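Local coordinates for protein esterase E25 (Uncultured bacterium, PDB 4Q05) that probably hydrolyses ester substrates as a dimeric esterase of the bacterial hormone-sensitive lipase family, built on the alpha/beta hydrolase fold, at residues Y55-I58 against S59-T63; V73-T76 against E77-R81; N272-D275 against L276-L280; G329-H332 against G333-A336. One frame throughout, in Å; residues are numbered along the deposited sequence.

Contact 1 (Y55-I58 against S59-T63); sequences YNII and SKTPT
Thr61 folds back on the end of helix 52-59 and supplies it with a hydroxyl: Thr61 OG1 donates to Ile57 O across 2.8 Å. The hydroxyl is put there by a first torsion (chi1 -63°) that sets OG1 beside Thr61's own backbone N, and it comes in above the carbonyl plane of Ile57 instead of along a lone pair. Ile57 O also receives a weak bond from Lys60 N at 3.3 Å. The neighbouring carbonyls are met by backbone donors. Ser59 N closes a regular helical turn on Tyr55 O at 2.8 Å, and Lys60 N does the same for Asn56 O at 2.9 Å. One residue further the spacing shortens, for Thr61 N bonds Ile58 O at 3.0 Å, a donor three residues on that lies far above the carbonyl plane. Each of the four carbonyls from Tyr55 to Ile58 thus has a donor, although the helix itself is ending. Beside these backbone bonds the carbon contacts are slight: Lys60 CG lies against Asn56 O at 3.2 Å, its chain bent about the CB-CG bond, and Ser59 CB approaches the Tyr55 ring obliquely near CE1. Arg254 adds a weak hydrogen bond to Thr61 OG1. Trp37 of the second subunit packs its side chain on Ile58. The chemistry implies that a side-chain hydroxyl takes up a carbonyl at the helix terminus, while Thr61's own carbonyl is taken by Trp37 NE1 of the second subunit, so the helix end takes part in the dimer contact.

Contact 2 (V73-T76 against E77-R81); sequences VPRT and ESEWR
Pro74 sets its CB over one face of Trp80, 3.5 Å from the centroid of the five-membered ring and only 9° off its normal, a CH-pi contact, while CG reaches the six-membered part. Beside it, the carboxylate of Glu79 doubles back to the chain before the helix. Glu79 OE1 takes two backbone donors: Arg75 N at 2.7 Å, nearly along the C-O bond, and Thr76 N at 3.1 Å from above the carboxylate plane. Glu79 N in turn donates to Thr76 OG1 at 2.8 Å; with Thr76 N on Glu79 OE1 this makes a capping box. It depends on a chi1 of 72° that tucks OG1 between Thr76's backbone N and carbonyl carbon. Behind these bonds the first helical turn closes with Trp80 N on Thr76 O at 2.8 Å. Outward again, the indole rests on Ala265, Ala266 and Leu269 of helix 262-271 and on Val142 and Pro173. Arg75 NH1 stays 4.2 Å from Glu79 OE2, beyond a salt bridge. The result is a helix start at which Thr76 OG1 takes the amide of Glu79 and the Glu79 carboxylate takes those of Arg75 and Thr76; a negative group in this place is probably favoured by the positive end of the helix dipole.

Contact 3 (N272-D275 against L276-L280); sequences NGRD and LKDPL
Asp278 OD2 is gripped twice. Arg274 NH1 meets Asp278 OD2 at 2.8 Å in a salt bridge, approaching on the syn side of the carboxylate, and a water donates to the same OD2 at 2.9 Å. That water accepts from Asp275 N, so it ties the carboxylate back to the chain three residues earlier. Guanidinium and carboxylate stand almost perpendicular, 87° apart, yet OD2 lies near the guanidinium plane, and a single nitrogen carries the bridge. The Arg274 chain is stretched from CG to NE, which lays CD alongside OD2 before the head group arrives. Over one face of the guanidinium sits Leu280 CD1, 3.4 Å from Arg274 CZ and above the centre of the group, so an apolar methyl covers the cation while the carboxylate takes its edge. Leu280 is held by the other oxygen of that carboxylate: Leu280 N donates to Asp278 OD1 at 2.9 Å with an N-H...O angle of 168°. Upstream, Asp275 plays a similar part. With CG anti to the backbone N (chi1 -171°), Asp275 OD2 accepts from Lys277 N at 2.9 Å, and Asp275 O receives Asp278 N at 3.0 Å. A second water joins Leu276 N to Asp275 OD1, weakly at the latter. Leu276 itself turns to Val267, Arg268 and Ala271 of helix 262-271, packing this surface loop against the helix it has just left. The arrangement is that of a type I beta turn from Asp275 to Asp278, overlapping at Asp278 with an Asx turn that runs to Leu280 N.

Contact 4 (G329-H332 against G333-A336); sequences GIAH and GDYA
Gly329 meets Asp334 through a water, which donates to Gly329 O at 2.8 Å and to Asp334 OD2 at 2.7 Å. The backbone angles of Gly329 would press a CB against the preceding carbonyl, so glycine suits the bend. Ile330 follows as the apolar member: Ile330 CG2 packs on Asp334 CB at 3.8 Å, the two side chains sliding past each other in opposite directions, and Ile330 CD1 rests on Tyr335 CA at 3.6 Å. Ala331 is held at both backbone ends by Asp334. Ala331 N donates to Asp334 OD2 at 3.0 Å, from above the carboxylate plane, and Ala331 O receives Asp334 N at 2.9 Å, almost straight at 167°. OD2 therefore takes an amide and a water, while OD1 forms a salt bridge with Arg254. His332 stands at the first corner of the turn, where chi1 of 178° sets CG opposite the backbone N; Gly333, with phi of 81°, fills the second corner. The imidazole leaves the turn, ND1 bonding Thr234 OG1 and the ring touching Asp302 and the presumed nucleophile elbow around Ser206. Alpha/beta hydrolases carry their catalytic histidine in the loop after the last strand; here that loop makes a type II beta turn from Ala331 to Asp334, a place consistent with such a role for His332.

Read from the N terminus, the four contacts come in series, none nesting in or crossing another, and each closes only a short local turn. Contact 1 ends helix 52-59 and contact 2 begins helix 77-88; their nearest atoms are about 18 Å apart. Contact 3 shapes the loop leaving helix 262-271, the helix on which contact 2 also rests, yet the two stay about 10 Å apart at their nearest atoms. Contact 4 lies beyond strand 322-327, outermost within this chain, and before helix 342-358. It returns to contact 1, where Ile58 CD1 packs on Gly329 O at 3.2 Å. Arg254 serves both, so the helix end facing the second subunit adjoins the histidine loop.

Contact 1 (Y55-I58 against S59-T63)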
ATOM      1  N   TYR A  55      15.736  -3.150  -9.391  1.00 29.79           N
ATOM      2  CA  TYR A  55      15.928  -4.535  -9.793  1.00 28.59           C
ATOM      3  C   TYR A  55      17.402  -4.942  -9.659  1.00 36.68           C
ATOM      4  O   TYR A  55      17.728  -6.015  -9.136  1.00 32.62           O
ATOM      5  CB  TYR A  55      15.469  -4.730 -11.224  1.00 32.74           C
ATOM      6  CG  TYR A  55      15.612  -6.155 -11.710  1.00 39.36           C
ATOM      7  CD1 TYR A  55      16.806  -6.603 -12.267  1.00 40.75           C
ATOM      8  CD2 TYR A  55      14.554  -7.054 -11.615  1.00 34.24           C
ATOM      9  CE1 TYR A  55      16.946  -7.908 -12.721  1.00 43.81           C
ATOM     10  CE2 TYR A  55      14.683  -8.366 -12.072  1.00 38.19           C
ATOM     11  CZ  TYR A  55      15.886  -8.785 -12.620  1.00 45.15           C
ATOM     12  OH  TYR A  55      16.031 -10.075 -13.070  1.00 42.19           O
ATOM     13  N   ASN A  56      18.301  -4.085 -10.124  1.00 33.80           N
ATOM     14  CA  ASN A  56      19.726  -4.416 -10.042  1.00 33.53           C
ATOM     15  C   ASN A  56      20.238  -4.425  -8.600  1.00 34.28           C
ATOM     16  O   ASN A  56      20.993  -5.311  -8.207  1.00 36.70           O
ATOM     17  CB  ASN A  56      20.553  -3.489 -10.940  1.00 37.50           C
ATOM     18  CG  ASN A  56      20.338  -3.784 -12.418  1.00 49.91           C
ATOM     19  OD1 ASN A  56      20.061  -4.925 -12.795  1.00 50.30           O
ATOM     20  ND2 ASN A  56      20.449  -2.755 -13.262  1.00 48.07           N
ATOM     21  N   ILE A  57      19.805  -3.452  -7.805  1.00 30.63           N
ATOM     22  CA  ILE A  57      20.153  -3.446  -6.393  1.00 32.08           C
ATOM     23  C   ILE A  57      19.728  -4.754  -5.739  1.00 31.60           C
ATOM     24  O   ILE A  57      20.514  -5.417  -5.063  1.00 32.00           O
ATOM     25  CB  ILE A  57      19.493  -2.281  -5.652  1.00 32.03           C
ATOM     26  CG1 ILE A  57      20.172  -0.961  -6.030  1.00 36.47           C
ATOM     27  CG2 ILE A  57      19.566  -2.500  -4.145  1.00 36.59           C
ATOM     28  CD1 ILE A  57      19.540   0.250  -5.377  1.00 37.49           C
ATOM     29  N   ILE A  58      18.474  -5.129  -5.946  1.00 31.41           N
ATOM     30  CA  ILE A  58      17.943  -6.329  -5.317  1.00 30.10           C
ATOM     31  C   ILE A  58      18.646  -7.569  -5.844  1.00 37.89           C
ATOM     32  O   ILE A  58      18.974  -8.487  -5.085  1.00 35.67           O
ATOM     33  CB  ILE A  58      16.431  -6.450  -5.573  1.00 32.12           C
ATOM     34  CG1 ILE A  58      15.684  -5.399  -4.739  1.00 28.74           C
ATOM     35  CG2 ILE A  58      15.959  -7.856  -5.257  1.00 25.05           C
ATOM     36  CD1 ILE A  58      14.209  -5.251  -5.067  1.00 28.08           C
ATOM     37  N   SER A  59      18.862  -7.592  -7.155  1.00 33.95           N
ATOM     38  CA  SER A  59      19.503  -8.730  -7.808  1.00 39.58           C
ATOM     39  C   SER A  59      20.930  -8.951  -7.302  1.00 43.70           C
ATOM     40  O   SER A  59      21.411 -10.080  -7.259  1.00 47.93           O
ATOM     41  CB  SER A  59      19.496  -8.541  -9.325  1.00 37.47           C
ATOM     42  OG  SER A  59      20.013  -9.685  -9.970  1.00 57.31           O
ATOM     43  N   LYS A  60      21.599  -7.873  -6.907  1.00 38.47           N
ATOM     44  CA  LYS A  60      22.956  -7.966  -6.360  1.00 40.63           C
ATOM     45  C   LYS A  60      22.974  -8.163  -4.843  1.00 43.28           C
ATOM     46  O   LYS A  60      24.041  -8.309  -4.238  1.00 35.70           O
ATOM     47  CB  LYS A  60      23.763  -6.720  -6.728  1.00 43.93           C
ATOM     48  CG  LYS A  60      23.909  -6.511  -8.231  1.00 54.07           C
ATOM     49  CD  LYS A  60      24.404  -7.780  -8.926  1.00 62.36           C
ATOM     50  CE  LYS A  60      24.524  -7.589 -10.442  1.00 72.90           C
ATOM     51  NZ  LYS A  60      25.133  -8.773 -11.133  1.00 73.15           N
ATOM     52  N   THR A  61      21.798  -8.158  -4.222  1.00 36.89           N
ATOM     53  CA  THR A  61      21.715  -8.365  -2.784  1.00 34.10           C
ATOM     54  C   THR A  61      21.669  -9.862  -2.523  1.00 36.39           C
ATOM     55  O   THR A  61      20.899 -10.577  -3.161  1.00 43.04           O
ATOM     56  CB  THR A  61      20.461  -7.669  -2.185  1.00 35.35           C
ATOM     57  OG1 THR A  61      20.561  -6.250  -2.371  1.00 37.70           O
ATOM     58  CG2 THR A  61      20.331  -7.967  -0.698  1.00 32.22           C
ATOM     59  N   PRO A  62      22.510 -10.357  -1.603  1.00 36.85           N
ATOM     60  CA  PRO A  62      22.422 -11.789  -1.297  1.00 36.71           C
ATOM     61  C   PRO A  62      21.166 -12.073  -0.498  1.00 39.49           C
ATOM     62  O   PRO A  62      20.685 -11.176   0.201  1.00 35.42           O
ATOM     63  CB  PRO A  62      23.646 -12.039  -0.407  1.00 42.93           C
ATOM     64  CG  PRO A  62      24.537 -10.856  -0.607  1.00 46.34           C
ATOM     65  CD  PRO A  62      23.619  -9.707  -0.890  1.00 39.97           C
ATOM     66  N   THR A  63      20.651 -13.294  -0.591  1.00 37.61           N
ATOM     67  CA  THR A  63      19.554 -13.728   0.257  1.00 37.23           C
ATOM     68  C   THR A  63      19.787 -13.230   1.676  1.00 39.51           C
ATOM     69  O   THR A  63      20.836 -13.490   2.262  1.00 40.42           O
ATOM     70  CB  THR A  63      19.446 -15.260   0.283  1.00 42.85           C
ATOM     71  OG1 THR A  63      19.260 -15.754  -1.051  1.00 39.97           O
ATOM     72  CG2 THR A  63      18.281 -15.693   1.156  1.00 38.57           C
TER

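Contact 2 (V73-T76 against E77-R81)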
ATOM      1  N   VAL A  73      22.380  -9.664  20.036  1.00 37.53           N
ATOM      2  CA  VAL A  73      21.493  -9.363  21.139  1.00 38.23           C
ATOM      3  C   VAL A  73      22.312  -8.828  22.302  1.00 38.09           C
ATOM      4  O   VAL A  73      22.633  -9.560  23.227  1.00 32.94           O
ATOM      5  CB  VAL A  73      20.672 -10.603  21.550  1.00 38.59           C
ATOM      6  CG1 VAL A  73      19.702 -10.257  22.671  1.00 42.53           C
ATOM      7  CG2 VAL A  73      19.916 -11.154  20.337  1.00 40.22           C
ATOM      8  N   PRO A  74      22.662  -7.536  22.239  1.00 36.55           N
ATOM      9  CA  PRO A  74      23.386  -6.879  23.327  1.00 32.60           C
ATOM     10  C   PRO A  74      22.576  -6.965  24.613  1.00 35.36           C
ATOM     11  O   PRO A  74      21.351  -6.826  24.598  1.00 32.07           O
ATOM     12  CB  PRO A  74      23.468  -5.414  22.868  1.00 32.07           C
ATOM     13  CG  PRO A  74      23.197  -5.442  21.382  1.00 30.69           C
ATOM     14  CD  PRO A  74      22.279  -6.599  21.166  1.00 31.89           C
ATOM     15  N   ARG A  75      23.262  -7.197  25.722  1.00 30.72           N
ATOM     16  CA  ARG A  75      22.604  -7.234  27.018  1.00 35.04           C
ATOM     17  C   ARG A  75      23.132  -6.115  27.901  1.00 34.93           C
ATOM     18  O   ARG A  75      22.394  -5.548  28.699  1.00 36.02           O
ATOM     19  CB  ARG A  75      22.796  -8.593  27.695  1.00 36.25           C
ATOM     20  CG  ARG A  75      21.824  -9.646  27.217  1.00 40.28           C
ATOM     21  CD  ARG A  75      22.475 -11.011  27.066  1.00 46.46           C
ATOM     22  NE  ARG A  75      22.817 -11.633  28.339  1.00 58.82           N
ATOM     23  CZ  ARG A  75      24.054 -11.942  28.717  1.00 65.87           C
ATOM     24  NH1 ARG A  75      25.083 -11.681  27.917  1.00 67.92           N
ATOM     25  NH2 ARG A  75      24.261 -12.511  29.898  1.00 57.07           N
ATOM     26  N   THR A  76      24.410  -5.785  27.737  1.00 28.05           N
ATOM     27  CA  THR A  76      25.032  -4.771  28.569  1.00 30.86           C
ATOM     28  C   THR A  76      25.131  -3.469  27.797  1.00 31.83           C
ATOM     29  O   THR A  76      25.133  -3.463  26.571  1.00 30.82           O
ATOM     30  CB  THR A  76      26.451  -5.197  29.000  1.00 32.60           C
ATOM     31  OG1 THR A  76      27.333  -5.126  27.878  1.00 28.77           O
ATOM     32  CG2 THR A  76      26.449  -6.632  29.551  1.00 31.78           C
ATOM     33  N   GLU A  77      25.210  -2.366  28.520  1.00 26.60           N
ATOM     34  CA  GLU A  77      25.375  -1.070  27.899  1.00 35.10           C
ATOM     35  C   GLU A  77      26.612  -1.092  27.008  1.00 36.02           C
ATOM     36  O   GLU A  77      26.623  -0.521  25.919  1.00 33.21           O
ATOM     37  CB  GLU A  77      25.510  -0.012  28.986  1.00 32.83           C
ATOM     38  CG  GLU A  77      25.400   1.404  28.506  1.00 46.04           C
ATOM     39  CD  GLU A  77      25.304   2.378  29.668  1.00 52.97           C
ATOM     40  OE1 GLU A  77      25.197   1.899  30.823  1.00 48.60           O
ATOM     41  OE2 GLU A  77      25.337   3.608  29.426  1.00 57.60           O
ATOM     42  N   SER A  78      27.649  -1.779  27.467  1.00 29.27           N
ATOM     43  CA  SER A  78      28.880  -1.875  26.700  1.00 33.35           C
ATOM     44  C   SER A  78      28.683  -2.668  25.395  1.00 32.18           C
ATOM     45  O   SER A  78      29.214  -2.309  24.340  1.00 30.60           O
ATOM     46  CB  SER A  78      29.986  -2.484  27.565  1.00 36.36           C
ATOM     47  OG  SER A  78      31.172  -2.620  26.813  1.00 47.69           O
ATOM     48  N   GLU A  79      27.920  -3.748  25.461  1.00 26.89           N
ATOM     49  CA  GLU A  79      27.593  -4.494  24.250  1.00 33.64           C
ATOM     50  C   GLU A  79      26.715  -3.656  23.318  1.00 33.56           C
ATOM     51  O   GLU A  79      26.847  -3.733  22.096  1.00 30.96           O
ATOM     52  CB  GLU A  79      26.913  -5.817  24.598  1.00 32.57           C
ATOM     53  CG  GLU A  79      27.858  -6.837  25.222  1.00 32.32           C
ATOM     54  CD  GLU A  79      27.124  -8.004  25.844  1.00 36.22           C
ATOM     55  OE1 GLU A  79      25.892  -7.897  26.037  1.00 34.03           O
ATOM     56  OE2 GLU A  79      27.778  -9.029  26.134  1.00 41.37           O
ATOM     57  N   TRP A  80      25.823  -2.853  23.890  1.00 29.13           N
ATOM     58  CA  TRP A  80      25.021  -1.954  23.068  1.00 32.37           C
ATOM     59  C   TRP A  80      25.908  -0.974  22.323  1.00 32.84           C
ATOM     60  O   TRP A  80      25.795  -0.838  21.110  1.00 27.69           O
ATOM     61  CB  TRP A  80      23.973  -1.208  23.897  1.00 27.66           C
ATOM     62  CG  TRP A  80      22.717  -1.992  24.014  1.00 26.62           C
ATOM     63  CD1 TRP A  80      22.227  -2.591  25.130  1.00 30.60           C
ATOM     64  CD2 TRP A  80      21.811  -2.309  22.951  1.00 30.90           C
ATOM     65  NE1 TRP A  80      21.048  -3.244  24.838  1.00 33.95           N
ATOM     66  CE2 TRP A  80      20.771  -3.087  23.505  1.00 30.04           C
ATOM     67  CE3 TRP A  80      21.771  -2.000  21.586  1.00 28.21           C
ATOM     68  CZ2 TRP A  80      19.700  -3.568  22.744  1.00 30.20           C
ATOM     69  CZ3 TRP A  80      20.694  -2.470  20.826  1.00 30.35           C
ATOM     70  CH2 TRP A  80      19.680  -3.256  21.410  1.00 27.53           C
ATOM     71  N   ARG A  81      26.794  -0.290  23.043  1.00 30.12           N
ATOM     72  CA  ARG A  81      27.681   0.674  22.405  0.52 33.58           C
ATOM     73  C   ARG A  81      28.450   0.028  21.249  1.00 31.41           C
ATOM     74  O   ARG A  81      28.632   0.640  20.200  1.00 32.04           O
ATOM     75  CB  ARG A  81      28.629   1.314  23.427  0.52 36.83           C
ATOM     76  CG  ARG A  81      27.917   2.215  24.445  0.52 40.71           C
ATOM     77  CD  ARG A  81      28.905   3.068  25.242  0.52 41.26           C
ATOM     78  NE  ARG A  81      29.770   2.254  26.091  0.52 43.41           N
ATOM     79  CZ  ARG A  81      29.505   1.948  27.358  0.52 42.94           C
ATOM     80  NH1 ARG A  81      28.394   2.391  27.933  0.52 41.38           N
ATOM     81  NH2 ARG A  81      30.353   1.199  28.053  0.52 45.12           N
TER

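Contact 3 (N272-D275 against L276-L280)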
ATOM      1  N   ASN A 272      11.956   0.523  27.715  1.00 29.59           N
ATOM      2  CA  ASN A 272      12.392   0.789  29.082  1.00 23.49           C
ATOM      3  C   ASN A 272      11.369   0.269  30.098  1.00 26.41           C
ATOM      4  O   ASN A 272      11.005   0.975  31.024  1.00 30.00           O
ATOM      5  CB  ASN A 272      12.635   2.292  29.290  1.00 28.35           C
ATOM      6  CG  ASN A 272      13.577   2.587  30.478  1.00 38.21           C
ATOM      7  OD1 ASN A 272      14.437   1.777  30.828  1.00 34.64           O
ATOM      8  ND2 ASN A 272      13.416   3.754  31.083  1.00 36.60           N
ATOM      9  N   GLY A 273      10.903  -0.963  29.912  1.00 27.69           N
ATOM     10  CA  GLY A 273       9.944  -1.546  30.833  1.00 32.19           C
ATOM     11  C   GLY A 273       8.472  -1.383  30.452  1.00 37.33           C
ATOM     12  O   GLY A 273       7.622  -2.119  30.947  1.00 31.67           O
ATOM     13  N   ARG A 274       8.162  -0.433  29.572  1.00 30.71           N
ATOM     14  CA  ARG A 274       6.780  -0.250  29.114  1.00 27.08           C
ATOM     15  C   ARG A 274       6.323  -1.429  28.274  1.00 28.47           C
ATOM     16  O   ARG A 274       7.131  -2.084  27.627  1.00 31.05           O
ATOM     17  CB  ARG A 274       6.644   1.033  28.285  1.00 26.72           C
ATOM     18  CG  ARG A 274       6.749   2.304  29.104  1.00 33.97           C
ATOM     19  CD  ARG A 274       6.507   3.541  28.243  1.00 32.92           C
ATOM     20  NE  ARG A 274       6.590   4.754  29.047  1.00 40.40           N
ATOM     21  CZ  ARG A 274       5.609   5.199  29.828  1.00 43.15           C
ATOM     22  NH1 ARG A 274       4.459   4.533  29.900  1.00 42.70           N
ATOM     23  NH2 ARG A 274       5.773   6.311  30.534  1.00 42.48           N
ATOM     24  N   ASP A 275       5.018  -1.696  28.283  1.00 26.80           N
ATOM     25  CA  ASP A 275       4.445  -2.696  27.394  1.00 30.46           C
ATOM     26  C   ASP A 275       4.680  -2.258  25.953  1.00 25.11           C
ATOM     27  O   ASP A 275       4.616  -1.070  25.647  1.00 30.36           O
ATOM     28  CB  ASP A 275       2.947  -2.862  27.649  1.00 32.00           C
ATOM     29  CG  ASP A 275       2.368  -4.038  26.895  1.00 44.03           C
ATOM     30  OD1 ASP A 275       2.479  -5.179  27.405  1.00 53.36           O
ATOM     31  OD2 ASP A 275       1.816  -3.832  25.790  1.00 41.27           O
ATOM     32  N   LEU A 276       4.938  -3.210  25.068  1.00 23.63           N
ATOM     33  CA  LEU A 276       5.279  -2.853  23.703  1.00 27.48           C
ATOM     34  C   LEU A 276       4.089  -2.273  22.933  1.00 31.74           C
ATOM     35  O   LEU A 276       4.279  -1.644  21.901  1.00 30.21           O
ATOM     36  CB  LEU A 276       5.894  -4.041  22.969  1.00 28.00           C
ATOM     37  CG  LEU A 276       7.208  -4.551  23.563  1.00 25.55           C
ATOM     38  CD1 LEU A 276       7.905  -5.433  22.573  1.00 26.76           C
ATOM     39  CD2 LEU A 276       8.111  -3.381  23.980  1.00 25.18           C
ATOM     40  N   LYS A 277       2.868  -2.486  23.426  1.00 25.81           N
ATOM     41  CA  LYS A 277       1.690  -1.856  22.810  1.00 26.06           C
ATOM     42  C   LYS A 277       1.278  -0.567  23.511  1.00 29.51           C
ATOM     43  O   LYS A 277       0.282   0.056  23.154  1.00 28.47           O
ATOM     44  CB  LYS A 277       0.512  -2.830  22.744  1.00 28.57           C
ATOM     45  CG  LYS A 277       0.824  -4.082  21.940  1.00 27.68           C
ATOM     46  CD  LYS A 277      -0.414  -4.946  21.780  1.00 34.47           C
ATOM     47  CE  LYS A 277      -0.092  -6.208  21.012  1.00 34.90           C
ATOM     48  NZ  LYS A 277      -1.299  -7.068  20.845  1.00 43.41           N
ATOM     49  N   ASP A 278       2.052  -0.158  24.507  1.00 25.59           N
ATOM     50  CA  ASP A 278       1.870   1.149  25.132  1.00 28.09           C
ATOM     51  C   ASP A 278       2.024   2.206  24.030  1.00 28.76           C
ATOM     52  O   ASP A 278       2.986   2.162  23.283  1.00 30.25           O
ATOM     53  CB  ASP A 278       2.952   1.318  26.215  1.00 28.09           C
ATOM     54  CG  ASP A 278       2.818   2.606  27.009  1.00 31.70           C
ATOM     55  OD1 ASP A 278       2.348   3.616  26.461  1.00 30.53           O
ATOM     56  OD2 ASP A 278       3.227   2.616  28.191  1.00 38.99           O
ATOM     57  N   PRO A 279       1.070   3.152  23.916  1.00 28.09           N
ATOM     58  CA  PRO A 279       1.132   4.124  22.810  1.00 29.29           C
ATOM     59  C   PRO A 279       2.373   4.988  22.861  1.00 31.62           C
ATOM     60  O   PRO A 279       2.740   5.577  21.850  1.00 28.38           O
ATOM     61  CB  PRO A 279      -0.108   5.004  23.028  1.00 31.46           C
ATOM     62  CG  PRO A 279      -1.052   4.154  23.815  1.00 34.09           C
ATOM     63  CD  PRO A 279      -0.178   3.276  24.692  1.00 33.47           C
ATOM     64  N   LEU A 280       3.016   5.081  24.020  1.00 29.54           N
ATOM     65  CA  LEU A 280       4.248   5.845  24.091  1.00 29.96           C
ATOM     66  C   LEU A 280       5.367   5.082  23.381  1.00 28.75           C
ATOM     67  O   LEU A 280       6.302   5.686  22.865  1.00 32.10           O
ATOM     68  CB  LEU A 280       4.610   6.171  25.543  1.00 36.95           C
ATOM     69  CG  LEU A 280       3.636   7.123  26.250  1.00 41.52           C
ATOM     70  CD1 LEU A 280       3.995   7.283  27.727  1.00 43.58           C
ATOM     71  CD2 LEU A 280       3.607   8.477  25.556  1.00 41.36           C
TER
HETATM   72  O   HOH W   1       3.429   0.074  29.663  1.00 29.62           O
HETATM   73  O   HOH W   2       4.807  -6.063  25.767  1.00 39.49           O

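Contact 4 (G329-H332 against G333-A336)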
ATOM      1  N   GLY A 329       9.159  -4.118  -4.608  1.00 23.44           N
ATOM      2  CA  GLY A 329      10.560  -4.449  -4.387  1.00 22.42           C
ATOM      3  C   GLY A 329      11.212  -3.760  -3.197  1.00 25.89           C
ATOM      4  O   GLY A 329      12.259  -4.189  -2.707  1.00 23.38           O
ATOM      5  N   ILE A 330      10.582  -2.703  -2.700  1.00 24.10           N
ATOM      6  CA  ILE A 330      11.219  -1.890  -1.672  1.00 23.30           C
ATOM      7  C   ILE A 330      11.077  -2.441  -0.256  1.00 25.98           C
ATOM      8  O   ILE A 330       9.963  -2.758   0.198  1.00 23.47           O
ATOM      9  CB  ILE A 330      10.753  -0.427  -1.764  1.00 24.27           C
ATOM     10  CG1 ILE A 330      11.604   0.299  -2.818  1.00 25.79           C
ATOM     11  CG2 ILE A 330      10.821   0.272  -0.403  1.00 23.58           C
ATOM     12  CD1 ILE A 330      11.522   1.819  -2.752  1.00 30.50           C
ATOM     13  N   ALA A 331      12.219  -2.562   0.426  1.00 21.93           N
ATOM     14  CA  ALA A 331      12.256  -2.979   1.820  1.00 23.80           C
ATOM     15  C   ALA A 331      12.411  -1.754   2.710  1.00 21.36           C
ATOM     16  O   ALA A 331      12.477  -0.634   2.218  1.00 24.87           O
ATOM     17  CB  ALA A 331      13.410  -3.949   2.059  1.00 22.90           C
ATOM     18  N   HIS A 332      12.494  -1.981   4.021  1.00 24.38           N
ATOM     19  CA  HIS A 332      12.594  -0.909   5.011  1.00 22.35           C
ATOM     20  C   HIS A 332      13.644   0.133   4.647  1.00 24.77           C
ATOM     21  O   HIS A 332      14.824  -0.168   4.659  1.00 25.89           O
ATOM     22  CB  HIS A 332      12.968  -1.519   6.355  1.00 25.04           C
ATOM     23  CG  HIS A 332      13.148  -0.523   7.453  1.00 25.77           C
ATOM     24  ND1 HIS A 332      12.087   0.112   8.068  1.00 22.94           N
ATOM     25  CD2 HIS A 332      14.268  -0.080   8.076  1.00 29.09           C
ATOM     26  CE1 HIS A 332      12.549   0.903   9.020  1.00 28.58           C
ATOM     27  NE2 HIS A 332      13.867   0.807   9.044  1.00 30.73           N
ATOM     28  N   GLY A 333      13.210   1.350   4.339  1.00 24.20           N
ATOM     29  CA  GLY A 333      14.125   2.440   4.045  1.00 23.88           C
ATOM     30  C   GLY A 333      14.708   2.484   2.641  1.00 28.11           C
ATOM     31  O   GLY A 333      15.463   3.399   2.335  1.00 26.48           O
ATOM     32  N   ASP A 334      14.358   1.521   1.784  1.00 24.70           N
ATOM     33  CA  ASP A 334      14.970   1.424   0.462  1.00 25.01           C
ATOM     34  C   ASP A 334      14.579   2.563  -0.464  1.00 29.19           C
ATOM     35  O   ASP A 334      15.136   2.690  -1.554  1.00 32.87           O
ATOM     36  CB  ASP A 334      14.620   0.095  -0.219  1.00 24.77           C
ATOM     37  CG  ASP A 334      15.518  -1.035   0.208  1.00 30.52           C
ATOM     38  OD1 ASP A 334      16.579  -0.751   0.806  1.00 29.19           O
ATOM     39  OD2 ASP A 334      15.163  -2.208  -0.066  1.00 28.93           O
ATOM     40  N   TYR A 335      13.605   3.370  -0.049  1.00 27.81           N
ATOM     41  CA  TYR A 335      13.123   4.472  -0.878  1.00 27.39           C
ATOM     42  C   TYR A 335      14.083   5.647  -0.801  1.00 30.35           C
ATOM     43  O   TYR A 335      13.929   6.625  -1.524  1.00 30.20           O
ATOM     44  CB  TYR A 335      11.734   4.923  -0.414  1.00 26.17           C
ATOM     45  CG  TYR A 335      11.701   5.276   1.052  1.00 29.86           C
ATOM     46  CD1 TYR A 335      12.158   6.512   1.498  1.00 30.51           C
ATOM     47  CD2 TYR A 335      11.235   4.368   1.994  1.00 26.10           C
ATOM     48  CE1 TYR A 335      12.148   6.837   2.841  1.00 25.64           C
ATOM     49  CE2 TYR A 335      11.216   4.689   3.338  1.00 23.44           C
ATOM     50  CZ  TYR A 335      11.676   5.916   3.757  1.00 28.16           C
ATOM     51  OH  TYR A 335      11.659   6.232   5.096  1.00 32.80           O
ATOM     52  N   ALA A 336      15.064   5.556   0.091  1.00 30.45           N
ATOM     53  CA  ALA A 336      15.990   6.662   0.320  1.00 28.63           C
ATOM     54  C   ALA A 336      17.422   6.169   0.404  1.00 32.48           C
ATOM     55  O   ALA A 336      18.207   6.661   1.208  1.00 41.98           O
ATOM     56  CB  ALA A 336      15.620   7.403   1.589  1.00 31.94           C
TER
HETATM   57  O   HOH W   3      14.553  -4.599  -1.203  1.00 28.65           O